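Local atomic coordinates of endonuclease 2 (PDB entry 4CXP), a protein that cuts RNA and single-stranded DNA, and double-stranded DNA less well, into 5'-phosphorylated products with the help of three divalent metal ions. Residues 11-16 with 252-257; 62-67 with 133-138; 144-149 with 233-238. All blocks are in the same frame, centred on the assembly; numbering follows the deposited sequence. Where two conformers were deposited one is given.

Interaction 1: residues 11-16 with 252-257; sequences KIAQTR and VRLAAT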
loop_
_atom_site.group_PDB
_atom_site.type_symbol
_atom_site.label_atom_id
_atom_site.label_comp_id
_atom_site.label_asym_id
_atom_site.label_seq_id
_atom_site.Cartn_x
_atom_site.Cartn_y
_atom_site.Cartn_z
ATOM N N LYS A 11 -7.062 -8.058 4.053
ATOM C CA LYS A 11 -8.341 -8.548 4.582
ATOM C C LYS A 11 -9.503 -7.997 3.764
ATOM O O LYS A 11 -10.415 -8.727 3.385
ATOM C CB LYS A 11 -8.497 -8.184 6.056
ATOM C CG LYS A 11 -7.669 -9.049 6.987
ATOM C CD LYS A 11 -7.663 -8.498 8.402
ATOM C CE LYS A 11 -6.964 -9.427 9.373
ATOM N NZ LYS A 11 -7.861 -10.529 9.799
ATOM N N ILE A 12 -9.457 -6.705 3.458
ATOM C CA ILE A 12 -10.484 -6.104 2.611
ATOM C C ILE A 12 -10.467 -6.801 1.244
ATOM O O ILE A 12 -11.504 -7.199 0.708
ATOM C CB ILE A 12 -10.278 -4.584 2.469
ATOM C CG1 ILE A 12 -10.556 -3.896 3.803
ATOM C CG2 ILE A 12 -11.170 -4.028 1.372
ATOM C CD1 ILE A 12 -10.184 -2.437 3.822
ATOM N N ALA A 13 -9.281 -6.943 0.668
ATOM C CA ALA A 13 -9.195 -7.496 -0.662
ATOM C C ALA A 13 -9.739 -8.907 -0.733
ATOM O O ALA A 13 -10.489 -9.254 -1.651
ATOM C CB ALA A 13 -7.768 -7.482 -1.161
ATOM N N GLN A 14 -9.370 -9.755 0.225
ATOM C CA GLN A 14 -9.716 -11.162 0.068
ATOM C C GLN A 14 -11.231 -11.355 0.126
ATOM O O GLN A 14 -11.774 -12.203 -0.564
ATOM C CB GLN A 14 -8.974 -12.059 1.056
ATOM C CG GLN A 14 -9.166 -13.547 0.754
ATOM C CD GLN A 14 -8.207 -14.457 1.503
ATOM O OE1 GLN A 14 -7.604 -14.055 2.503
ATOM N NE2 GLN A 14 -8.010 -15.669 0.997
ATOM N N THR A 15 -11.925 -10.527 0.890
ATOM C CA THR A 15 -13.376 -10.609 0.975
ATOM C C THR A 15 -14.108 -10.043 -0.244
ATOM O O THR A 15 -15.301 -10.260 -0.378
ATOM C CB THR A 15 -13.932 -9.991 2.275
ATOM O OG1 THR A 15 -13.675 -8.590 2.287
ATOM C CG2 THR A 15 -13.322 -10.655 3.488
ATOM N N ARG A 16 -13.390 -9.377 -1.141
ATOM C CA ARG A 16 -13.945 -8.797 -2.365
ATOM C C ARG A 16 -13.573 -9.607 -3.606
ATOM O O ARG A 16 -13.859 -9.193 -4.720
ATOM C CB ARG A 16 -13.489 -7.353 -2.521
ATOM C CG ARG A 16 -14.041 -6.435 -1.456
ATOM C CD ARG A 16 -13.562 -5.011 -1.669
ATOM N NE ARG A 16 -14.153 -4.396 -2.849
ATOM C CZ ARG A 16 -15.373 -3.897 -2.888
ATOM N NH1 ARG A 16 -16.143 -3.879 -1.802
ATOM N NH2 ARG A 16 -15.811 -3.388 -4.017
ATOM N N VAL A 252 -9.625 -2.355 -2.137
ATOM C CA VAL A 252 -10.538 -2.408 -3.261
ATOM C C VAL A 252 -9.768 -2.691 -4.555
ATOM O O VAL A 252 -10.200 -3.505 -5.378
ATOM C CB VAL A 252 -11.355 -1.102 -3.329
ATOM C CG1 VAL A 252 -12.035 -0.951 -4.671
ATOM C CG2 VAL A 252 -12.375 -1.041 -2.209
ATOM N N ARG A 253 -8.643 -2.013 -4.748
ATOM C CA ARG A 253 -7.881 -2.155 -5.970
ATOM C C ARG A 253 -7.132 -3.475 -6.032
ATOM O O ARG A 253 -7.005 -4.042 -7.117
ATOM C CB ARG A 253 -6.962 -0.951 -6.142
ATOM C CG ARG A 253 -7.767 0.277 -6.509
ATOM C CD ARG A 253 -7.023 1.548 -6.261
ATOM N NE ARG A 253 -7.689 2.679 -6.888
ATOM C CZ ARG A 253 -7.311 3.934 -6.725
ATOM N NH1 ARG A 253 -6.406 4.238 -5.815
ATOM N NH2 ARG A 253 -7.863 4.904 -7.438
ATOM N N LEU A 254 -6.643 -3.983 -4.909
ATOM C CA LEU A 254 -6.036 -5.295 -4.922
ATOM C C LEU A 254 -7.054 -6.336 -5.369
ATOM O O LEU A 254 -6.769 -7.159 -6.250
ATOM C CB LEU A 254 -5.440 -5.638 -3.566
ATOM C CG LEU A 254 -4.823 -7.034 -3.458
ATOM C CD1 LEU A 254 -3.787 -7.313 -4.533
ATOM C CD2 LEU A 254 -4.229 -7.213 -2.071
ATOM N N ALA A 255 -8.263 -6.302 -4.801
ATOM C CA ALA A 255 -9.276 -7.266 -5.211
ATOM C C ALA A 255 -9.650 -7.093 -6.675
ATOM O O ALA A 255 -9.797 -8.084 -7.399
ATOM C CB ALA A 255 -10.506 -7.158 -4.352
ATOM N N ALA A 256 -9.853 -5.854 -7.131
ATOM C CA ALA A 256 -10.270 -5.650 -8.501
ATOM C C ALA A 256 -9.215 -6.152 -9.481
ATOM O O ALA A 256 -9.535 -6.701 -10.538
ATOM C CB ALA A 256 -10.574 -4.194 -8.747
ATOM N N THR A 257 -7.954 -5.938 -9.135
ATOM C CA THR A 257 -6.844 -6.378 -9.966
ATOM C C THR A 257 -6.756 -7.908 -10.000
ATOM O O THR A 257 -6.639 -8.491 -11.079
ATOM C CB THR A 257 -5.542 -5.718 -9.500
ATOM O OG1 THR A 257 -5.689 -4.301 -9.553
ATOM C CG2 THR A 257 -4.388 -6.137 -10.349
HETATM O O HOH W 1 -12.779 -4.451 -5.322
#
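Ala13 and Ala255 mark the place where two helices come close. Their CA atoms are 4.6 Å apart. The axes of helix segments 11-15 and 252-257 approach to 7.6 Å and run in the same general direction, crossing at -36°. The two alanines, with only methyl side chains, are consistent with so close an approach. The methyl CB of Ala255 lies 3.4 Å from the carbonyl O of Ala13 and 3.5 Å from CB of Arg16, so it sits where the first helix ends. CB of Ala13 points at the second helix and rests against Leu254, with CD2 at 3.7 Å. The chi1 of Leu254 (178°) sets CG opposite its backbone N, and CB, CG and CD2 all pack on that methyl group. The pair belongs to the mostly helical S1/P1 nuclease fold, in which the N-terminal helix 3-15 packs on the long C-terminal helix 233-262. Arg16 closes one side of the contact. Its chain bends at chi3 (69°) and crosses Val252 obliquely. CG2 of Val252 lies over one face of the guanidinium, toward its rim, 3.9 Å from NE of Arg16. A water in the guanidinium plane accepts from NE of Arg16 and donates to O of Val252, linking the two segments, which share no direct hydrogen bond. The far end of Arg16 forms a salt bridge through NH2 with Glu197 of helix 190-197.

Interaction 2: residues 62-67 with 133-138; sequences TPDACS and YASDKG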
loop_
_atom_site.group_PDB
_atom_site.type_symbol
_atom_site.label_atom_id
_atom_site.label_comp_id
_atom_site.label_asym_id
_atom_site.label_seq_id
_atom_site.Cartn_x
_atom_site.Cartn_y
_atom_site.Cartn_z
ATOM N N THR A 62 10.572 10.523 -6.256
ATOM C CA THR A 62 10.217 11.614 -7.155
ATOM C C THR A 62 11.072 12.846 -6.854
ATOM O O THR A 62 11.685 12.971 -5.785
ATOM C CB THR A 62 8.762 12.072 -6.951
ATOM O OG1 THR A 62 8.624 12.693 -5.663
ATOM C CG2 THR A 62 7.804 10.938 -7.073
ATOM N N PRO A 63 11.074 13.809 -7.783
ATOM C CA PRO A 63 11.629 15.142 -7.500
ATOM C C PRO A 63 10.834 15.839 -6.385
ATOM O O PRO A 63 9.760 15.372 -6.011
ATOM C CB PRO A 63 11.499 15.876 -8.837
ATOM C CG PRO A 63 11.341 14.791 -9.867
ATOM C CD PRO A 63 10.593 13.696 -9.170
ATOM N N ASP A 64 11.330 16.977 -5.914
ATOM C CA ASP A 64 10.619 17.776 -4.910
ATOM C C ASP A 64 9.480 18.540 -5.588
ATOM O O ASP A 64 9.606 19.734 -5.919
ATOM C CB ASP A 64 11.543 18.808 -4.243
ATOM C CG ASP A 64 12.544 18.213 -3.264
ATOM O OD1 ASP A 64 12.755 16.981 -3.197
ATOM O OD2 ASP A 64 13.159 19.037 -2.545
ATOM N N ALA A 65 8.387 17.833 -5.852
ATOM C CA ALA A 65 7.207 18.416 -6.460
ATOM C C ALA A 65 6.047 17.463 -6.203
ATOM O O ALA A 65 6.195 16.477 -5.510
ATOM C CB ALA A 65 7.420 18.695 -7.946
ATOM N N CYS A 66 4.902 17.727 -6.779
ATOM C CA CYS A 66 3.702 16.942 -6.501
ATOM C C CYS A 66 3.285 16.054 -7.661
ATOM O O CYS A 66 2.145 15.569 -7.711
ATOM C CB CYS A 66 2.571 17.866 -6.081
ATOM S SG CYS A 66 3.006 18.874 -4.637
ATOM N N SER A 67 4.237 15.745 -8.530
ATOM C CA SER A 67 3.956 14.989 -9.730
ATOM C C SER A 67 4.684 13.655 -9.761
ATOM O O SER A 67 5.762 13.481 -9.188
ATOM C CB SER A 67 4.275 15.819 -10.949
ATOM O OG SER A 67 5.634 15.899 -11.116
ATOM N N TYR A 133 9.585 12.033 -1.941
ATOM C CA TYR A 133 10.771 12.695 -2.422
ATOM C C TYR A 133 12.015 11.872 -2.196
ATOM O O TYR A 133 12.339 11.467 -1.061
ATOM C CB TYR A 133 10.985 14.035 -1.744
ATOM C CG TYR A 133 9.915 15.085 -1.913
ATOM C CD1 TYR A 133 8.841 14.948 -2.820
ATOM C CD2 TYR A 133 10.004 16.263 -1.197
ATOM C CE1 TYR A 133 7.901 15.951 -2.953
ATOM C CE2 TYR A 133 9.066 17.264 -1.345
ATOM C CZ TYR A 133 8.016 17.104 -2.220
ATOM O OH TYR A 133 7.094 18.113 -2.346
ATOM N N ALA A 134 12.816 11.766 -3.250
ATOM C CA ALA A 134 14.145 11.205 -3.103
ATOM C C ALA A 134 14.973 11.975 -2.061
ATOM O O ALA A 134 15.759 11.381 -1.319
ATOM C CB ALA A 134 14.880 11.274 -4.433
ATOM N N SER A 135 14.828 13.294 -2.025
ATOM C CA SER A 135 15.698 14.136 -1.187
ATOM C C SER A 135 15.582 13.890 0.325
ATOM O O SER A 135 16.509 14.190 1.076
ATOM C CB SER A 135 15.419 15.597 -1.503
ATOM O OG SER A 135 14.072 15.892 -1.179
ATOM N N ASP A 136 14.452 13.353 0.788
ATOM C CA ASP A 136 14.302 12.998 2.215
ATOM C C ASP A 136 13.995 11.519 2.420
ATOM O O ASP A 136 13.497 11.100 3.475
ATOM C CB ASP A 136 13.300 13.920 2.936
ATOM C CG ASP A 136 11.965 14.015 2.237
ATOM O OD1 ASP A 136 11.394 12.981 1.861
ATOM O OD2 ASP A 136 11.470 15.151 2.053
ATOM N N LYS A 137 14.336 10.713 1.420
ATOM C CA LYS A 137 14.146 9.278 1.474
ATOM C C LYS A 137 12.710 8.939 1.862
ATOM O O LYS A 137 12.447 8.146 2.769
ATOM C CB LYS A 137 15.170 8.619 2.393
ATOM C CG LYS A 137 16.601 8.917 1.996
ATOM C CD LYS A 137 17.589 8.050 2.742
ATOM N N GLY A 138 11.760 9.553 1.177
ATOM C CA GLY A 138 10.364 9.281 1.443
ATOM C C GLY A 138 9.932 9.638 2.854
ATOM O O GLY A 138 9.090 8.965 3.447
HETATM O O HOH W 2 13.434 14.715 -4.333
#
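In Tyr133, chi1 of -61° puts CG beside the backbone N and brings the ring against the turn at residues 63-65. In Ser135, chi1 of 62° tucks OG in between the two backbone bonds at its CA, facing the carboxylate of Asp64. OG of Ser135 donates to OD1 of Asp64 at 2.6 Å, and OD1 receives it on its syn lone pair. The carboxylate is stacked with the Tyr133 ring, their planes 21° apart. CA of Asp64 sits over the centre of that ring, 3.7 Å from its centroid, in a CH-pi contact. Asp64 is the centre of an inverse gamma turn, closed by the bond from Ala65 N to Pro63 O. This turn folds the chain over the tyrosine. O of Ala65 comes to the ring edge, 3.1 Å from CE1 of Tyr133. OG1 of Thr62 lies at the edge too, and donates to Pro63 O; it and Ala65 N reach that oxygen from opposite faces of the carbonyl plane. The backbones are joined by Ala134 N, which donates to Thr62 O at 3.0 Å in the carbonyl plane and nearly straight. A water ties the polar groups together: it donates to Thr62 O and to OD1 of Asp64, and accepts from Ser135 N. The contact lies where strands 60-62 and 131-133 end as a short parallel pair. Helix 206-221 packs on it through Ile214, which touches Thr62 and Tyr133, and the disulfide of Cys66 with Cys218 fixes the loop to that helix.

Interaction 3: residues 144-149 with 233-238; sequences VHWYTR and DEYFYS. With SO4 (sulfate ion), chain J.
Tyr147 reaches from a turn to the start of a helix, where its hydroxyl meets Asp233. From CB, chi1 of -65° places CG beside the backbone N. CD1 then lies 3.6 Å above the plane of the Trp146 ring, toward its rim, and CE1 continues over the indole, 3.7 Å from CE2 of Trp146. Farther out, CE2 and CZ pass the carboxylate of Asp233, each 3.4 Å from OD1. At the tip, OH donates to OD1 of Asp233 at 2.6 Å, which accepts on its anti lone pair. The ring and carboxylate planes stand 78° apart, and OD1 lies at the ring edge. The same OH touches CB of Phe236 at 3.6 Å. Trp146 is buried. The edge of its six-membered ring meets two aromatics: CZ2 is 3.9 Å from CD1 of Phe236, and CZ3 is 4.1 Å from CD1 of Tyr235. Its NE1 is hydrogen-bonded to OG1 of Thr164 of helix 153-169. NH1 of Arg149 donates to O2 of a sulfate at 2.8 Å. This ion, probably from the crystallisation liquor, is also hydrogen-bonded to Lys150 N. Residues 146-149 form a type II' beta turn, with backbone hydrogen bonds in both directions between Trp146 and Arg149. This is a beta hairpin, strands 143-146 and 149-152, whose turn end is packed on the first turn of helix 233-262; the hairpin lies in the substrate-binding region.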
loop_
_atom_site.group_PDB
_atom_site.type_symbol
_atom_site.label_atom_id
_atom_site.label_comp_id
_atom_site.label_asym_id
_atom_site.label_seq_id
_atom_site.Cartn_x
_atom_site.Cartn_y
_atom_site.Cartn_z
ATOM N N VAL A 144 10.944 13.742 13.799
ATOM C CA VAL A 144 9.949 14.483 14.563
ATOM C C VAL A 144 9.660 13.693 15.835
ATOM O O VAL A 144 10.396 12.762 16.184
ATOM C CB VAL A 144 8.676 14.750 13.712
ATOM C CG1 VAL A 144 9.019 15.651 12.542
ATOM C CG2 VAL A 144 8.037 13.463 13.210
ATOM N N HIS A 145 8.610 14.073 16.548
ATOM C CA HIS A 145 8.073 13.259 17.625
ATOM C C HIS A 145 6.647 12.893 17.262
ATOM O O HIS A 145 5.900 13.716 16.724
ATOM C CB HIS A 145 8.088 14.001 18.970
ATOM C CG HIS A 145 9.420 13.961 19.688
ATOM N ND1 HIS A 145 10.527 14.650 19.251
ATOM C CD2 HIS A 145 9.823 13.291 20.798
ATOM C CE1 HIS A 145 11.547 14.435 20.064
ATOM N NE2 HIS A 145 11.146 13.605 21.013
ATOM N N TRP A 146 6.277 11.645 17.542
ATOM C CA TRP A 146 4.892 11.183 17.518
ATOM C C TRP A 146 4.444 11.155 18.970
ATOM O O TRP A 146 4.926 10.342 19.761
ATOM C CB TRP A 146 4.784 9.792 16.884
ATOM C CG TRP A 146 3.366 9.328 16.789
ATOM C CD1 TRP A 146 2.786 8.308 17.472
ATOM C CD2 TRP A 146 2.349 9.886 15.956
ATOM N NE1 TRP A 146 1.465 8.196 17.118
ATOM C CE2 TRP A 146 1.177 9.154 16.187
ATOM C CE3 TRP A 146 2.311 10.960 15.054
ATOM C CZ2 TRP A 146 -0.010 9.446 15.548
ATOM C CZ3 TRP A 146 1.127 11.237 14.411
ATOM C CH2 TRP A 146 -0.016 10.489 14.664
ATOM N N TYR A 147 3.602 12.107 19.348
ATOM C CA TYR A 147 3.315 12.351 20.762
ATOM C C TYR A 147 4.653 12.510 21.483
ATOM O O TYR A 147 5.433 13.373 21.084
ATOM C CB TYR A 147 2.340 11.312 21.334
ATOM C CG TYR A 147 0.961 11.410 20.692
ATOM C CD1 TYR A 147 0.672 10.761 19.503
ATOM C CD2 TYR A 147 -0.039 12.168 21.262
ATOM C CE1 TYR A 147 -0.575 10.874 18.901
ATOM C CE2 TYR A 147 -1.283 12.279 20.678
ATOM C CZ TYR A 147 -1.555 11.621 19.494
ATOM O OH TYR A 147 -2.778 11.696 18.875
ATOM N N THR A 148 4.950 11.712 22.497
ATOM C CA THR A 148 6.156 11.942 23.290
ATOM C C THR A 148 7.403 11.219 22.777
ATOM O O THR A 148 8.465 11.390 23.364
ATOM C CB THR A 148 5.977 11.540 24.752
ATOM O OG1 THR A 148 5.952 10.113 24.830
ATOM C CG2 THR A 148 4.743 12.147 25.356
ATOM N N ARG A 149 7.301 10.448 21.702
ATOM C CA ARG A 149 8.399 9.586 21.278
ATOM C C ARG A 149 8.995 10.007 19.958
ATOM O O ARG A 149 8.295 10.465 19.061
ATOM C CB ARG A 149 7.914 8.152 21.155
ATOM C CG ARG A 149 7.384 7.571 22.445
ATOM C CD ARG A 149 8.470 7.477 23.502
ATOM N NE ARG A 149 7.934 6.906 24.712
ATOM C CZ ARG A 149 8.632 6.701 25.822
ATOM N NH1 ARG A 149 9.925 7.005 25.880
ATOM N NH2 ARG A 149 8.028 6.171 26.884
ATOM N N ASP A 233 -2.402 15.099 18.526
ATOM C CA ASP A 233 -3.813 14.977 18.154
ATOM C C ASP A 233 -4.190 15.754 16.891
ATOM O O ASP A 233 -4.929 15.239 16.058
ATOM C CB ASP A 233 -4.745 15.398 19.296
ATOM C CG ASP A 233 -5.014 14.300 20.314
ATOM O OD1 ASP A 233 -4.510 13.171 20.172
ATOM O OD2 ASP A 233 -5.775 14.587 21.266
ATOM N N GLU A 234 -3.738 16.995 16.730
ATOM C CA GLU A 234 -4.180 17.775 15.581
ATOM C C GLU A 234 -3.806 17.059 14.279
ATOM O O GLU A 234 -4.628 16.932 13.363
ATOM C CB GLU A 234 -3.590 19.177 15.614
ATOM C CG GLU A 234 -4.025 20.069 14.479
ATOM C CD GLU A 234 -3.364 21.428 14.564
ATOM O OE1 GLU A 234 -2.208 21.558 14.110
ATOM O OE2 GLU A 234 -3.992 22.356 15.098
ATOM N N TYR A 235 -2.570 16.607 14.188
ATOM C CA TYR A 235 -2.108 15.903 12.995
ATOM C C TYR A 235 -2.817 14.557 12.852
ATOM O O TYR A 235 -3.246 14.185 11.772
ATOM C CB TYR A 235 -0.592 15.739 13.041
ATOM C CG TYR A 235 0.036 15.253 11.747
ATOM C CD1 TYR A 235 0.153 13.901 11.446
ATOM C CD2 TYR A 235 0.519 16.164 10.811
ATOM C CE1 TYR A 235 0.749 13.481 10.288
ATOM C CE2 TYR A 235 1.115 15.748 9.631
ATOM C CZ TYR A 235 1.247 14.400 9.387
ATOM O OH TYR A 235 1.846 13.923 8.255
ATOM N N PHE A 236 -2.913 13.816 13.947
ATOM C CA PHE A 236 -3.567 12.529 13.961
ATOM C C PHE A 236 -4.981 12.602 13.417
ATOM O O PHE A 236 -5.332 11.876 12.488
ATOM C CB PHE A 236 -3.541 11.974 15.388
ATOM C CG PHE A 236 -4.310 10.692 15.558
ATOM C CD1 PHE A 236 -3.841 9.505 15.047
ATOM C CD2 PHE A 236 -5.518 10.686 16.228
ATOM C CE1 PHE A 236 -4.540 8.326 15.226
ATOM C CE2 PHE A 236 -6.227 9.524 16.407
ATOM C CZ PHE A 236 -5.742 8.332 15.901
ATOM N N TYR A 237 -5.829 13.436 14.009
ATOM C CA TYR A 237 -7.230 13.452 13.611
ATOM C C TYR A 237 -7.415 13.979 12.205
ATOM O O TYR A 237 -8.310 13.547 11.494
ATOM C CB TYR A 237 -8.078 14.249 14.602
ATOM C CG TYR A 237 -8.262 13.564 15.926
ATOM C CD1 TYR A 237 -8.925 12.373 16.008
ATOM C CD2 TYR A 237 -7.802 14.150 17.091
ATOM C CE1 TYR A 237 -9.104 11.759 17.233
ATOM C CE2 TYR A 237 -7.979 13.552 18.313
ATOM C CZ TYR A 237 -8.619 12.344 18.379
ATOM O OH TYR A 237 -8.819 11.726 19.593
ATOM N N SER A 238 -6.580 14.911 11.785
ATOM C CA SER A 238 -6.736 15.465 10.459
ATOM C C SER A 238 -6.230 14.533 9.363
ATOM O O SER A 238 -6.753 14.578 8.265
ATOM C CB SER A 238 -6.102 16.834 10.347
ATOM O OG SER A 238 -4.736 16.808 10.580
HETATM S S SO4 J . 12.345 8.161 22.759
HETATM O O1 SO4 J . 13.786 8.436 22.735
HETATM O O2 SO4 J . 11.920 7.905 24.131
HETATM O O3 SO4 J . 12.029 6.987 21.929
HETATM O O4 SO4 J . 11.636 9.311 22.212
#

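Overall arrangement
All three contacts lie in one S1/P1 nuclease domain of a monomer. Interactions 1 and 3 share helix 233-262. Interaction 3 uses its first residues and interaction 1 a part near its C-terminal end, with centres about 30 Å apart. Interaction 1 joins nearly the two ends of the chain, so the other two fall between its segments. Interaction 2 closes before interaction 3 opens. Their centres are about 22 Å apart and their nearest atoms about 10 Å. Interactions 1 and 2 lie on opposite sides of the chain's centre. Segments 133-138 and 144-149 both belong to the substrate-binding region, 120-169, so interactions 2 and 3 join this region to the loop after strand 60-62 and to helix 233-262.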